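PDB 6HNU: aromatic amino acid aminotransferase I, which probably transfers the amino group between aromatic L-amino acids and 2-oxoglutarate, using pyridoxal 5'-phosphate as cofactor. Local coordinates for residues B[103-111]-B[322-331]. Sequence-based numbering, arbitrary orientation.
Sequences LQYGSTFGL and VRLHEVSVQN. Unlike the reference sequence in segment 103-111: Leu111 (reference Ser). With PLP (pyridoxal-5'-phosphate), chain D; PHE (phenylalanine), chain E.
Thr108 OG1 donates to the backbone O of Gln330 over 2.7 Å, lying in the carbonyl plane. With OG1 anti to the carbonyl carbon of Thr108 and CG2 anti to its nitrogen (chi1 -78°), the methyl is turned onto helix 315-327, where Thr108 CG2 is pressed unusually close to His325 CB, 3.2 Å; OG1 itself also borders Glu326 CG. Water extends this grip on Thr108: one molecule links its N to Glu326 OE2, another its O to His325 ND1, while the far nitrogen of the imidazole, NE2, is hydrogen-bonded to Glu143. The carboxylate of Glu326 is in turn held side-on by NE and NH2 of Arg323, whose NH1 pairs with Glu319. As in fold-type I aminotransferases, the active site spans the dimer interface: Tyr105 OH makes a very short hydrogen bond, 2.5 Å, to PLP O3P, on a cofactor also held by Thr142, Ser299 and Arg307 of the second subunit. Tyr105 OH is also hydrogen-bonded to Lys300 NZ of the second subunit. The phenylalanine, its N joined to C4A of PLP, lies over one face of the Tyr105 ring, its CD1 3.8 Å from Tyr105 CG and offset toward the rim. The Gln330 amide, set nearly perpendicular to that ring, puts Gln330 NE2 3.8 Å from Tyr105 CD1. A further water joins Gly106 N, Asn331 ND2 and Gln330 OE1. Asn331 ND2 donates to Ser107 O at 3.1 Å; that oxygen lies near the amide plane, but ND2 stands well above the carbonyl plane. Ser107 to Gly110 form a type I beta turn, with an ST turn from Phe109 N to Ser107 OG. The Phe109 ring lies across Val322: Val322 CG2 sits 3.6 Å from the centroid of the Phe109 ring, 11° off the normal, a CH-pi contact, and Val322 CG1 touches Phe109 CE1.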
# COMPACT_ATOMS: atom_id res chain seq x y z
N LEU B 103 15.69 -1.10 3.12
CA LEU B 103 15.41 -1.09 1.65
C LEU B 103 15.41 -2.52 1.07
O LEU B 103 15.15 -2.69 -0.14
CB LEU B 103 16.43 -0.19 0.94
CG LEU B 103 16.35 1.30 1.27
CD1 LEU B 103 17.29 2.08 0.36
CD2 LEU B 103 14.91 1.82 1.12
N GLN B 104 15.65 -3.53 1.91
CA GLN B 104 15.51 -4.96 1.56
C GLN B 104 14.07 -5.41 1.81
O GLN B 104 13.43 -4.86 2.71
CB GLN B 104 16.50 -5.81 2.37
CG GLN B 104 16.53 -7.29 2.00
CD GLN B 104 16.76 -7.53 0.53
OE1 GLN B 104 15.83 -7.48 -0.28
NE2 GLN B 104 18.01 -7.78 0.15
N TYR B 105 13.57 -6.43 1.13
CA TYR B 105 12.32 -7.09 1.57
C TYR B 105 12.51 -7.52 3.04
O TYR B 105 13.63 -7.90 3.43
CB TYR B 105 11.99 -8.30 0.72
CG TYR B 105 11.63 -8.02 -0.72
CD1 TYR B 105 10.38 -7.55 -1.05
CD2 TYR B 105 12.54 -8.24 -1.74
CE1 TYR B 105 10.01 -7.36 -2.36
CE2 TYR B 105 12.20 -8.00 -3.06
CZ TYR B 105 10.93 -7.57 -3.37
OH TYR B 105 10.60 -7.34 -4.66
N GLY B 106 11.46 -7.47 3.85
CA GLY B 106 11.54 -8.03 5.21
C GLY B 106 10.20 -8.50 5.72
O GLY B 106 9.24 -8.57 4.93
N SER B 107 10.12 -8.79 7.02
CA SER B 107 8.89 -9.28 7.70
C SER B 107 7.75 -8.28 7.45
O SER B 107 7.98 -7.04 7.63
CB SER B 107 9.10 -9.48 9.17
OG SER B 107 7.85 -9.73 9.82
N THR B 108 6.58 -8.77 7.08
CA THR B 108 5.39 -7.91 6.81
C THR B 108 4.82 -7.38 8.14
O THR B 108 4.03 -6.45 8.10
CB THR B 108 4.37 -8.67 5.95
OG1 THR B 108 4.83 -8.65 4.59
CG2 THR B 108 2.99 -8.05 5.98
N PHE B 109 5.18 -7.96 9.29
CA PHE B 109 4.73 -7.45 10.62
C PHE B 109 5.28 -6.03 10.83
O PHE B 109 4.59 -5.21 11.42
CB PHE B 109 5.22 -8.34 11.77
CG PHE B 109 4.47 -9.64 11.91
CD1 PHE B 109 4.78 -10.73 11.12
CD2 PHE B 109 3.52 -9.79 12.91
CE1 PHE B 109 4.12 -11.93 11.29
CE2 PHE B 109 2.87 -11.00 13.08
CZ PHE B 109 3.15 -12.05 12.24
N GLY B 110 6.50 -5.78 10.35
CA GLY B 110 7.17 -4.47 10.38
C GLY B 110 8.62 -4.60 10.83
O GLY B 110 9.02 -5.71 11.27
N LEU B 111 9.41 -3.53 10.69
CA LEU B 111 10.83 -3.58 11.11
C LEU B 111 10.92 -3.49 12.63
O LEU B 111 10.21 -2.68 13.23
CB LEU B 111 11.57 -2.45 10.41
CG LEU B 111 11.69 -2.63 8.90
CD1 LEU B 111 11.91 -1.28 8.22
CD2 LEU B 111 12.78 -3.63 8.54
N VAL B 322 -1.54 -9.77 8.61
CA VAL B 322 -0.17 -9.94 8.05
C VAL B 322 -0.24 -10.83 6.80
O VAL B 322 0.30 -10.44 5.76
CB VAL B 322 0.78 -10.50 9.13
CG1 VAL B 322 2.13 -10.84 8.49
CG2 VAL B 322 0.95 -9.52 10.29
N ARG B 323 -0.99 -11.92 6.83
CA ARG B 323 -1.19 -12.79 5.63
C ARG B 323 -1.74 -11.95 4.48
O ARG B 323 -1.25 -12.07 3.35
CB ARG B 323 -2.15 -13.93 5.98
CG ARG B 323 -1.61 -14.83 7.08
CD ARG B 323 -0.40 -15.64 6.62
NE ARG B 323 0.91 -15.02 6.80
CZ ARG B 323 1.63 -14.96 7.93
NH1 ARG B 323 1.17 -15.44 9.07
NH2 ARG B 323 2.82 -14.39 7.90
N LEU B 324 -2.73 -11.11 4.73
CA LEU B 324 -3.31 -10.27 3.67
C LEU B 324 -2.25 -9.27 3.19
O LEU B 324 -2.05 -9.16 1.95
CB LEU B 324 -4.55 -9.55 4.17
CG LEU B 324 -5.15 -8.52 3.23
CD1 LEU B 324 -5.52 -9.11 1.88
CD2 LEU B 324 -6.38 -7.90 3.87
N HIS B 325 -1.57 -8.60 4.12
CA HIS B 325 -0.53 -7.60 3.76
C HIS B 325 0.54 -8.21 2.84
O HIS B 325 0.97 -7.52 1.91
CB HIS B 325 0.09 -7.01 5.01
CG HIS B 325 -0.73 -5.94 5.64
ND1 HIS B 325 -0.38 -5.43 6.86
CD2 HIS B 325 -1.79 -5.23 5.23
CE1 HIS B 325 -1.21 -4.45 7.17
NE2 HIS B 325 -2.08 -4.31 6.22
N GLU B 326 0.99 -9.46 3.10
CA GLU B 326 1.99 -10.19 2.28
C GLU B 326 1.64 -10.17 0.80
O GLU B 326 2.58 -10.03 0.02
CB GLU B 326 2.15 -11.64 2.75
CG GLU B 326 3.07 -11.66 3.93
CD GLU B 326 3.06 -12.93 4.76
OE1 GLU B 326 2.21 -13.81 4.53
OE2 GLU B 326 3.92 -12.99 5.67
N VAL B 327 0.37 -10.29 0.43
CA VAL B 327 -0.05 -10.37 -1.00
C VAL B 327 -0.84 -9.14 -1.45
O VAL B 327 -1.41 -9.17 -2.56
CB VAL B 327 -0.85 -11.66 -1.22
CG1 VAL B 327 0.03 -12.86 -0.92
CG2 VAL B 327 -2.13 -11.70 -0.40
N SER B 328 -0.89 -8.08 -0.65
CA SER B 328 -1.54 -6.79 -1.03
C SER B 328 -0.45 -5.70 -1.00
O SER B 328 0.35 -5.63 -1.97
CB SER B 328 -2.76 -6.54 -0.18
OG SER B 328 -2.46 -6.32 1.19
N VAL B 329 -0.20 -5.05 0.12
CA VAL B 329 0.72 -3.89 0.14
C VAL B 329 2.17 -4.29 0.41
O VAL B 329 3.04 -3.45 0.09
CB VAL B 329 0.26 -2.78 1.10
CG1 VAL B 329 -1.03 -2.18 0.58
CG2 VAL B 329 0.10 -3.27 2.52
N GLN B 330 2.41 -5.46 1.00
CA GLN B 330 3.73 -6.07 1.27
C GLN B 330 4.34 -5.42 2.53
O GLN B 330 4.51 -6.12 3.58
CB GLN B 330 4.54 -5.98 -0.02
CG GLN B 330 5.36 -7.21 -0.30
CD GLN B 330 6.67 -7.14 0.45
OE1 GLN B 330 7.21 -6.06 0.67
NE2 GLN B 330 7.16 -8.29 0.87
N ASN B 331 4.61 -4.11 2.49
CA ASN B 331 5.25 -3.40 3.61
C ASN B 331 5.21 -1.92 3.31
O ASN B 331 5.12 -1.57 2.15
CB ASN B 331 6.71 -3.83 3.79
CG ASN B 331 6.86 -4.79 4.95
OD1 ASN B 331 6.18 -4.62 5.97
ND2 ASN B 331 7.77 -5.75 4.83
N1 PLP D . 6.03 -10.21 -9.24
C2 PLP D . 6.82 -11.27 -9.38
C2A PLP D . 6.51 -12.26 -10.45
C3 PLP D . 7.94 -11.48 -8.54
O3 PLP D . 8.69 -12.60 -8.72
C4 PLP D . 8.20 -10.55 -7.52
C4A PLP D . 9.34 -10.76 -6.62
C5 PLP D . 7.35 -9.44 -7.39
C6 PLP D . 6.26 -9.35 -8.22
C5A PLP D . 7.56 -8.42 -6.31
O4P PLP D . 7.31 -7.07 -6.79
P PLP D . 7.34 -5.76 -5.86
O1P PLP D . 6.10 -5.84 -4.97
O2P PLP D . 7.36 -4.67 -6.90
O3P PLP D . 8.65 -5.84 -5.06
N PHE E . 9.41 -11.70 -5.55
CA PHE E . 10.05 -11.85 -4.20
C PHE E . 10.46 -13.32 -4.00
O PHE E . 10.25 -13.92 -2.93
CB PHE E . 9.11 -11.31 -3.11
CG PHE E . 9.42 -11.74 -1.70
CD1 PHE E . 10.71 -11.66 -1.20
CD2 PHE E . 8.42 -12.24 -0.88
CE1 PHE E . 10.99 -12.06 0.10
CE2 PHE E . 8.70 -12.63 0.42
CZ PHE E . 9.99 -12.53 0.91
OXT PHE E . 11.02 -13.97 -4.91
O HOH W 1 9.26 -5.88 2.52
O HOH W 2 1.56 -5.53 8.65
O HOH W 3 5.94 -11.44 6.66